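Local coordinates for protein superoxide dismutase (Clostridium difficile, PDB 3TJT) that probably protects cells from superoxide radicals by converting them, at a bound iron or manganese ion, into hydrogen peroxide and molecular oxygen, at residues 101-106 with 195-200; 119-124 with 144-149; 136-141 with 199-204. All coordinates share one frame; numbering follows the deposited sequence.

Contact 1: 101-106 with 195-200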
loop_
_atom_site.group_PDB
_atom_site.type_symbol
_atom_site.label_atom_id
_atom_site.label_comp_id
_atom_site.label_asym_id
_atom_site.label_seq_id
_atom_site.Cartn_x
_atom_site.Cartn_y
_atom_site.Cartn_z
ATOM N N GLU A 101 -30.017 -18.294 -4.240
ATOM C CA GLU A 101 -31.128 -17.349 -4.198
ATOM C C GLU A 101 -30.875 -16.118 -5.066
ATOM O O GLU A 101 -30.319 -16.232 -6.155
ATOM C CB GLU A 101 -31.474 -16.972 -2.748
ATOM C CG GLU A 101 -31.862 -18.182 -1.886
ATOM C CD GLU A 101 -32.282 -17.813 -0.463
ATOM O OE1 GLU A 101 -32.797 -16.694 -0.251
ATOM O OE2 GLU A 101 -32.108 -18.652 0.451
ATOM N N SER A 102 -31.305 -14.950 -4.598
ATOM C CA SER A 102 -31.270 -13.760 -5.442
ATOM C C SER A 102 -29.854 -13.320 -5.818
ATOM O O SER A 102 -29.657 -12.722 -6.865
ATOM C CB SER A 102 -32.040 -12.602 -4.800
ATOM O OG SER A 102 -31.482 -12.233 -3.550
ATOM N N LEU A 103 -28.873 -13.608 -4.965
ATOM C CA LEU A 103 -27.499 -13.219 -5.282
ATOM C C LEU A 103 -26.959 -14.073 -6.421
ATOM O O LEU A 103 -26.333 -13.562 -7.348
ATOM C CB LEU A 103 -26.599 -13.299 -4.042
ATOM C CG LEU A 103 -25.121 -12.944 -4.269
ATOM C CD1 LEU A 103 -24.983 -11.555 -4.884
ATOM C CD2 LEU A 103 -24.356 -13.032 -2.958
ATOM N N LYS A 104 -27.215 -15.378 -6.359
ATOM C CA LYS A 104 -26.827 -16.278 -7.435
ATOM C C LYS A 104 -27.420 -15.810 -8.763
ATOM O O LYS A 104 -26.739 -15.764 -9.790
ATOM C CB LYS A 104 -27.296 -17.707 -7.129
ATOM C CG LYS A 104 -27.001 -18.722 -8.230
ATOM C CD LYS A 104 -27.559 -20.097 -7.852
ATOM C CE LYS A 104 -27.385 -21.115 -8.965
ATOM N NZ LYS A 104 -25.962 -21.511 -9.154
ATOM N N GLU A 105 -28.702 -15.461 -8.740
ATOM C CA GLU A 105 -29.372 -15.023 -9.957
ATOM C C GLU A 105 -28.826 -13.694 -10.471
ATOM O O GLU A 105 -28.644 -13.513 -11.679
ATOM C CB GLU A 105 -30.878 -14.928 -9.722
ATOM C CG GLU A 105 -31.504 -16.281 -9.419
ATOM C CD GLU A 105 -32.954 -16.178 -8.985
ATOM O OE1 GLU A 105 -33.587 -15.132 -9.255
ATOM O OE2 GLU A 105 -33.458 -17.147 -8.373
ATOM N N ALA A 106 -28.566 -12.774 -9.548
ATOM C CA ALA A 106 -28.069 -11.452 -9.907
ATOM C C ALA A 106 -26.685 -11.542 -10.537
ATOM O O ALA A 106 -26.369 -10.813 -11.477
ATOM C CB ALA A 106 -28.050 -10.543 -8.688
ATOM N N ASN A 195 -23.109 -17.290 2.013
ATOM C CA ASN A 195 -24.328 -17.051 2.790
ATOM C C ASN A 195 -24.334 -15.649 3.392
ATOM O O ASN A 195 -25.366 -14.973 3.406
ATOM C CB ASN A 195 -24.506 -18.110 3.878
ATOM C CG ASN A 195 -24.595 -19.516 3.302
ATOM O OD1 ASN A 195 -24.987 -19.699 2.151
ATOM N ND2 ASN A 195 -24.214 -20.511 4.096
ATOM N N GLY A 196 -23.174 -15.212 3.870
ATOM C CA GLY A 196 -23.029 -13.852 4.367
ATOM C C GLY A 196 -23.207 -12.855 3.233
ATOM O O GLY A 196 -23.856 -11.816 3.403
ATOM N N ALA A 197 -22.640 -13.172 2.073
ATOM C CA ALA A 197 -22.793 -12.327 0.895
ATOM C C ALA A 197 -24.273 -12.181 0.530
ATOM O O ALA A 197 -24.739 -11.085 0.203
ATOM C CB ALA A 197 -22.013 -12.888 -0.276
ATOM N N LEU A 198 -25.009 -13.287 0.589
ATOM C CA LEU A 198 -26.444 -13.255 0.304
ATOM C C LEU A 198 -27.172 -12.334 1.278
ATOM O O LEU A 198 -28.050 -11.563 0.879
ATOM C CB LEU A 198 -27.037 -14.670 0.369
ATOM C CG LEU A 198 -28.558 -14.772 0.176
ATOM C CD1 LEU A 198 -28.968 -14.249 -1.182
ATOM C CD2 LEU A 198 -29.003 -16.216 0.340
ATOM N N GLU A 199 -26.811 -12.402 2.556
ATOM C CA GLU A 199 -27.431 -11.536 3.549
ATOM C C GLU A 199 -27.106 -10.072 3.274
ATOM O O GLU A 199 -27.960 -9.201 3.418
ATOM C CB GLU A 199 -27.034 -11.926 4.973
ATOM C CG GLU A 199 -27.641 -13.252 5.431
ATOM C CD GLU A 199 -29.142 -13.355 5.147
ATOM O OE1 GLU A 199 -29.926 -12.579 5.743
ATOM O OE2 GLU A 199 -29.543 -14.222 4.332
ATOM N N ASN A 200 -25.867 -9.805 2.874
ATOM C CA ASN A 200 -25.494 -8.458 2.470
ATOM C C ASN A 200 -26.354 -7.949 1.317
ATOM O O ASN A 200 -26.753 -6.782 1.291
ATOM C CB ASN A 200 -24.012 -8.407 2.070
ATOM C CG ASN A 200 -23.081 -8.585 3.257
ATOM O OD1 ASN A 200 -23.486 -8.433 4.407
ATOM N ND2 ASN A 200 -21.817 -8.902 2.979
#

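Contact 2: 119-124 with 144-149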
loop_
_atom_site.group_PDB
_atom_site.type_symbol
_atom_site.label_atom_id
_atom_site.label_comp_id
_atom_site.label_asym_id
_atom_site.label_seq_id
_atom_site.Cartn_x
_atom_site.Cartn_y
_atom_site.Cartn_z
ATOM N N GLN A 119 -13.603 -14.289 -12.893
ATOM C CA GLN A 119 -12.448 -13.834 -13.668
ATOM C C GLN A 119 -12.273 -12.323 -13.573
ATOM O O GLN A 119 -11.147 -11.833 -13.455
ATOM C CB GLN A 119 -12.563 -14.256 -15.132
ATOM C CG GLN A 119 -12.421 -15.762 -15.331
ATOM C CD GLN A 119 -12.507 -16.175 -16.789
ATOM O OE1 GLN A 119 -12.415 -15.339 -17.692
ATOM N NE2 GLN A 119 -12.676 -17.475 -17.027
ATOM N N GLU A 120 -13.385 -11.589 -13.615
ATOM C CA GLU A 120 -13.331 -10.130 -13.526
ATOM C C GLU A 120 -12.899 -9.673 -12.141
ATOM O O GLU A 120 -12.094 -8.752 -12.005
ATOM C CB GLU A 120 -14.672 -9.483 -13.903
ATOM C CG GLU A 120 -14.630 -7.950 -13.889
ATOM C CD GLU A 120 -15.957 -7.300 -14.283
ATOM O OE1 GLU A 120 -16.833 -7.996 -14.848
ATOM O OE2 GLU A 120 -16.124 -6.089 -14.019
ATOM N N PHE A 121 -13.426 -10.315 -11.108
ATOM C CA PHE A 121 -13.047 -9.959 -9.747
ATOM C C PHE A 121 -11.553 -10.210 -9.537
ATOM O O PHE A 121 -10.833 -9.366 -8.977
ATOM C CB PHE A 121 -13.870 -10.753 -8.729
ATOM C CG PHE A 121 -13.666 -10.309 -7.313
ATOM C CD1 PHE A 121 -14.520 -9.385 -6.734
ATOM C CD2 PHE A 121 -12.608 -10.804 -6.563
ATOM C CE1 PHE A 121 -14.331 -8.966 -5.431
ATOM C CE2 PHE A 121 -12.406 -10.397 -5.258
ATOM C CZ PHE A 121 -13.264 -9.471 -4.688
ATOM N N GLN A 122 -11.084 -11.372 -9.983
ATOM C CA GLN A 122 -9.681 -11.724 -9.791
ATOM C C GLN A 122 -8.748 -10.737 -10.484
ATOM O O GLN A 122 -7.737 -10.340 -9.918
ATOM C CB GLN A 122 -9.398 -13.154 -10.243
ATOM C CG GLN A 122 -10.087 -14.190 -9.377
ATOM C CD GLN A 122 -9.374 -15.532 -9.400
ATOM O OE1 GLN A 122 -9.998 -16.583 -9.270
ATOM N NE2 GLN A 122 -8.057 -15.499 -9.555
ATOM N N LYS A 123 -9.097 -10.333 -11.699
ATOM C CA LYS A 123 -8.284 -9.358 -12.426
ATOM C C LYS A 123 -8.288 -7.987 -11.753
ATOM O O LYS A 123 -7.249 -7.322 -11.669
ATOM C CB LYS A 123 -8.752 -9.225 -13.874
ATOM C CG LYS A 123 -7.816 -8.369 -14.717
ATOM C CD LYS A 123 -8.244 -8.347 -16.170
ATOM C CE LYS A 123 -7.093 -7.907 -17.072
ATOM N NZ LYS A 123 -6.552 -6.567 -16.704
ATOM N N SER A 124 -9.454 -7.554 -11.285
ATOM C CA SER A 124 -9.536 -6.270 -10.594
ATOM C C SER A 124 -8.692 -6.281 -9.327
ATOM O O SER A 124 -7.987 -5.311 -9.038
ATOM C CB SER A 124 -10.987 -5.893 -10.270
ATOM O OG SER A 124 -11.712 -5.628 -11.464
ATOM N N LEU A 144 -25.390 -5.309 -9.814
ATOM C CA LEU A 144 -24.037 -5.633 -9.342
ATOM C C LEU A 144 -22.937 -5.135 -10.274
ATOM O O LEU A 144 -23.104 -5.110 -11.490
ATOM C CB LEU A 144 -23.880 -7.147 -9.156
ATOM C CG LEU A 144 -24.803 -7.830 -8.146
ATOM C CD1 LEU A 144 -24.624 -9.361 -8.199
ATOM C CD2 LEU A 144 -24.567 -7.297 -6.739
ATOM N N SER A 145 -21.801 -4.760 -9.688
ATOM C CA SER A 145 -20.617 -4.410 -10.451
ATOM C C SER A 145 -19.386 -4.698 -9.597
ATOM O O SER A 145 -19.499 -4.918 -8.396
ATOM C CB SER A 145 -20.637 -2.927 -10.842
ATOM O OG SER A 145 -20.667 -2.094 -9.694
ATOM N N ILE A 146 -18.220 -4.710 -10.225
ATOM C CA ILE A 146 -16.965 -4.849 -9.492
ATOM C C ILE A 146 -16.201 -3.525 -9.531
ATOM O O ILE A 146 -16.117 -2.887 -10.581
ATOM C CB ILE A 146 -16.111 -5.977 -10.080
ATOM C CG1 ILE A 146 -16.784 -7.325 -9.793
ATOM C CG2 ILE A 146 -14.701 -5.946 -9.488
ATOM C CD1 ILE A 146 -16.268 -8.459 -10.636
ATOM N N MET A 147 -15.688 -3.093 -8.383
ATOM C CA MET A 147 -14.894 -1.864 -8.324
ATOM C C MET A 147 -13.780 -2.037 -7.305
ATOM O O MET A 147 -13.819 -2.944 -6.475
ATOM C CB MET A 147 -15.759 -0.678 -7.890
ATOM C CG MET A 147 -16.103 -0.727 -6.389
ATOM S SD MET A 147 -16.914 0.744 -5.774
ATOM C CE MET A 147 -15.584 1.944 -5.856
ATOM N N THR A 148 -12.788 -1.159 -7.358
ATOM C CA THR A 148 -11.740 -1.174 -6.342
ATOM C C THR A 148 -11.689 0.158 -5.599
ATOM O O THR A 148 -12.195 1.179 -6.083
ATOM C CB THR A 148 -10.359 -1.476 -6.957
ATOM O OG1 THR A 148 -9.983 -0.409 -7.838
ATOM C CG2 THR A 148 -10.406 -2.772 -7.736
ATOM N N THR A 149 -11.109 0.139 -4.407
ATOM C CA THR A 149 -10.842 1.364 -3.661
ATOM C C THR A 149 -9.393 1.356 -3.185
ATOM O O THR A 149 -8.825 0.289 -2.912
ATOM C CB THR A 149 -11.748 1.526 -2.422
ATOM O OG1 THR A 149 -11.589 0.389 -1.556
ATOM C CG2 THR A 149 -13.231 1.686 -2.821
HETATM O O HOH W 1 -18.189 -4.560 -13.129
HETATM O O HOH W 2 -14.326 -4.065 -12.913
#

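Contact 3: 136-141 with 199-204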
loop_
_atom_site.group_PDB
_atom_site.type_symbol
_atom_site.label_atom_id
_atom_site.label_comp_id
_atom_site.label_asym_id
_atom_site.label_seq_id
_atom_site.Cartn_x
_atom_site.Cartn_y
_atom_site.Cartn_z
ATOM N N LEU A 136 -17.225 -6.556 -4.772
ATOM C CA LEU A 136 -18.475 -6.747 -5.509
ATOM C C LEU A 136 -19.474 -5.846 -4.807
ATOM O O LEU A 136 -19.689 -5.967 -3.595
ATOM C CB LEU A 136 -18.939 -8.208 -5.449
ATOM C CG LEU A 136 -20.342 -8.498 -6.000
ATOM C CD1 LEU A 136 -20.376 -8.253 -7.500
ATOM C CD2 LEU A 136 -20.763 -9.925 -5.671
ATOM N N VAL A 137 -20.071 -4.918 -5.550
ATOM C CA VAL A 137 -20.964 -3.948 -4.936
ATOM C C VAL A 137 -22.319 -3.930 -5.640
ATOM O O VAL A 137 -22.438 -4.378 -6.775
ATOM C CB VAL A 137 -20.378 -2.521 -4.963
ATOM C CG1 VAL A 137 -19.076 -2.447 -4.152
ATOM C CG2 VAL A 137 -20.165 -2.057 -6.399
ATOM N N ALA A 138 -23.325 -3.415 -4.943
ATOM C CA ALA A 138 -24.657 -3.270 -5.525
ATOM C C ALA A 138 -25.145 -1.836 -5.383
ATOM O O ALA A 138 -24.909 -1.181 -4.359
ATOM C CB ALA A 138 -25.633 -4.212 -4.850
ATOM N N THR A 139 -25.825 -1.346 -6.411
ATOM C CA THR A 139 -26.560 -0.098 -6.281
ATOM C C THR A 139 -27.800 -0.339 -5.424
ATOM O O THR A 139 -28.125 -1.476 -5.086
ATOM C CB THR A 139 -26.997 0.433 -7.652
ATOM O OG1 THR A 139 -27.847 -0.532 -8.280
ATOM C CG2 THR A 139 -25.792 0.683 -8.534
ATOM N N LYS A 140 -28.499 0.733 -5.075
ATOM C CA LYS A 140 -29.694 0.611 -4.252
ATOM C C LYS A 140 -30.735 -0.302 -4.889
ATOM O O LYS A 140 -31.527 -0.923 -4.187
ATOM C CB LYS A 140 -30.291 1.991 -3.957
ATOM C CG LYS A 140 -29.467 2.815 -2.978
ATOM C CD LYS A 140 -30.034 4.222 -2.809
ATOM C CE LYS A 140 -29.315 4.984 -1.698
ATOM N NZ LYS A 140 -27.836 5.040 -1.905
ATOM N N ASP A 141 -30.714 -0.406 -6.213
ATOM C CA ASP A 141 -31.695 -1.215 -6.931
ATOM C C ASP A 141 -31.237 -2.657 -7.178
ATOM O O ASP A 141 -31.948 -3.441 -7.811
ATOM C CB ASP A 141 -32.095 -0.543 -8.250
ATOM C CG ASP A 141 -31.095 -0.789 -9.366
ATOM O OD1 ASP A 141 -30.058 -0.091 -9.417
ATOM O OD2 ASP A 141 -31.352 -1.678 -10.208
ATOM N N GLU A 199 -26.811 -12.402 2.556
ATOM C CA GLU A 199 -27.431 -11.536 3.549
ATOM C C GLU A 199 -27.106 -10.072 3.274
ATOM O O GLU A 199 -27.960 -9.201 3.418
ATOM C CB GLU A 199 -27.034 -11.926 4.973
ATOM C CG GLU A 199 -27.641 -13.252 5.431
ATOM C CD GLU A 199 -29.142 -13.355 5.147
ATOM O OE1 GLU A 199 -29.926 -12.579 5.743
ATOM O OE2 GLU A 199 -29.543 -14.222 4.332
ATOM N N ASN A 200 -25.867 -9.805 2.874
ATOM C CA ASN A 200 -25.494 -8.458 2.470
ATOM C C ASN A 200 -26.354 -7.949 1.317
ATOM O O ASN A 200 -26.753 -6.782 1.291
ATOM C CB ASN A 200 -24.012 -8.407 2.070
ATOM C CG ASN A 200 -23.081 -8.585 3.257
ATOM O OD1 ASN A 200 -23.486 -8.433 4.407
ATOM N ND2 ASN A 200 -21.817 -8.902 2.979
ATOM N N TYR A 201 -26.633 -8.822 0.360
ATOM C CA TYR A 201 -27.419 -8.444 -0.806
ATOM C C TYR A 201 -28.885 -8.255 -0.428
ATOM O O TYR A 201 -29.544 -7.336 -0.914
ATOM C CB TYR A 201 -27.282 -9.496 -1.907
ATOM C CG TYR A 201 -27.877 -9.089 -3.233
ATOM C CD1 TYR A 201 -27.343 -8.034 -3.959
ATOM C CD2 TYR A 201 -28.976 -9.759 -3.761
ATOM C CE1 TYR A 201 -27.872 -7.661 -5.172
ATOM C CE2 TYR A 201 -29.517 -9.391 -4.981
ATOM C CZ TYR A 201 -28.964 -8.340 -5.677
ATOM O OH TYR A 201 -29.492 -7.965 -6.887
ATOM N N LYS A 202 -29.392 -9.116 0.447
ATOM C CA LYS A 202 -30.786 -9.018 0.873
ATOM C C LYS A 202 -31.060 -7.770 1.697
ATOM O O LYS A 202 -32.196 -7.300 1.750
ATOM C CB LYS A 202 -31.195 -10.247 1.684
ATOM C CG LYS A 202 -31.406 -11.499 0.864
ATOM C CD LYS A 202 -31.853 -12.625 1.781
ATOM C CE LYS A 202 -32.240 -13.861 0.999
ATOM N NZ LYS A 202 -32.603 -14.981 1.922
ATOM N N ASN A 203 -30.027 -7.238 2.345
ATOM C CA ASN A 203 -30.207 -6.109 3.253
ATOM C C ASN A 203 -30.420 -4.777 2.556
ATOM O O ASN A 203 -30.683 -3.769 3.209
ATOM C CB ASN A 203 -29.060 -6.015 4.256
ATOM C CG ASN A 203 -29.248 -6.952 5.427
ATOM O OD1 ASN A 203 -30.373 -7.197 5.861
ATOM N ND2 ASN A 203 -28.148 -7.486 5.945
ATOM N N LEU A 204 -30.307 -4.776 1.235
ATOM C CA LEU A 204 -30.679 -3.609 0.449
ATOM C C LEU A 204 -32.153 -3.296 0.683
ATOM O O LEU A 204 -32.989 -4.201 0.663
ATOM C CB LEU A 204 -30.451 -3.876 -1.036
ATOM C CG LEU A 204 -28.999 -3.919 -1.494
ATOM C CD1 LEU A 204 -28.939 -4.388 -2.933
ATOM C CD2 LEU A 204 -28.374 -2.544 -1.336
#

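Contact 1: 101-106 with 195-200
Leu103 and Leu198 meet where two helices of the C-terminal alpha/beta domain of the iron/manganese superoxide dismutase fold cross almost perpendicularly, at 88°, with the axes of the short segments 8.8 Å apart. The inner half of this crossing is tight: its side-chain contacts are apolar, and one methyl also rests on the helix backbone. The CD2 methyl of Leu103 lies 3.6 Å from CB of Ala197 and presses equally closely on the backbone at the start of Leu198, which is possible because alanine leaves the helix surface low at that point. In return Leu198 reaches across with CG anti to its own backbone N (chi1 176°), setting its CD1 methyl 3.8 Å from CB of Leu103. A branched leucine suits this place, since Leu198 can divide its methyls, CD1 going inward to Leu103 and CD2 outward to Glu101. Leu103 and Ala197 also rest on Ile163 of strand 161-167.

Toward solvent the packing thins out. The hydroxyl of Ser102 merely brushes CD1 of Leu198 at 4.0 Å, a small polar residue fitting the partly exposed border. Glu101, exposed, crosses Leu198 at about a right angle; its extended chain supplies aliphatic contact along the way, while its carboxylate forms a salt bridge through OE1 with Lys202, one turn further along the second helix. On this outer side Leu198 CD2 sits 3.7 Å from the carboxylate carbon CD of Glu101.

Contact 2: 119-124 with 144-149
Ile146 projects from its strand into the surface of helix 114-127, and nearly every atom of its branched side chain finds something to touch. CB, the branch point, lies 3.9 Å from the carboxylate oxygen OE2 of Glu120. From there the CG2 methyl, anti to the backbone N, goes to Ser124, where it comes within 3.6 Å of OG and also touches CB; a small serine lets a methyl approach the helix. The other branch starts with CG1, which borders the rim of the Phe121 ring, roughly level with it. At the tip, CD1 is pressed against the helix backbone itself, 3.4 Å from N of Phe121, and is flanked by Phe121 CB and by the aliphatic carbons of Glu120, CG being 3.7 Å away.

Segments 119-124 and 144-149 run nearly parallel, 10° apart in direction. The strand is an outermost one of the three-stranded antiparallel sheet in the C-terminal alpha/beta domain of the iron/manganese superoxide dismutases, and the helix packs against it while Phe121 reaches past to Ala134 on the neighbouring strand. Isoleucine suits this strand position because its beta-branch sends CG2 and CG1 to different parts of the helix.

The side chains of Glu120 and Ile146 run alongside each other in opposite senses, which brings the glutamate's OE2 beside the strand backbone. Two waters link them: one donates to OE2 of Glu120 at 2.7 Å and accepts from N of Ile146, while the second donates both to OE2 and to O of Ile146. A long, extended acidic side chain at the exposed margin can thus serve edge-strand backbone groups through solvent. Farther along, the CG2 methyl of Thr148 lies 3.7 Å from O of Ser124.

Contact 3: 136-141 with 199-204
Ala138 turns its CB methyl to two neighbouring side chains, Tyr201 on helix 194-202 and Leu204 three residues further on. It meets Tyr201 at CE1, 4.1 Å from CB of Ala138, coming up to the ring's border rather than over a face. CD1 of Leu204 approaches CB of Ala138 to 3.8 Å and also rests on the backbone, 3.7 Å from O of Thr139. Alanine is apt here because a short side chain lets both larger groups come close to the strand, and leucine offers methyls to a surface made partly of backbone.

Further out, Leu204 also touches Thr161 on strand 161-167. Tyr201, with CG anti to the backbone N (chi1 -171°), extends its ring toward the turn after the strand, where its hydroxyl is hydrogen-bonded to O of Gly142. That turn has an internal tie: OG1 of Thr139 donates to OD1 of Asp141 from above the carboxylate plane, at a modelled distance of 2.5 Å that is unusually short. Leu144 on the next strand also packs against both Ala138 and Tyr201.

The arrangement joins a beta-hairpin, strands 132-138 and 144-150, to the C-terminal helix, as part of the alpha/beta domain of an iron/manganese superoxide dismutase.

In the fold
Contacts 2 and 3 reach the three-stranded antiparallel sheet of the C-terminal domain, and contact 1 joins two helices beside it. Contacts 1 and 3 share helix 194-202 and have centres about 8 Å apart; contact 2 is about 17 Å from contact 1 and 15 Å from contact 3, measured between centres. Along the chain, contact 2 is nested within the loop closed by contact 1, whereas contacts 2 and 3 interleave. Leu144 ties strand 144-150 to helix 101-111, its CD1 lying 3.7 Å from Ala106 CB, and also to helix 194-202. Together the three contacts gather helices 101-111 and 114-127, the hairpin and the C-terminal helix into one domain, which also supplies the iron ligands Asp167 and His171.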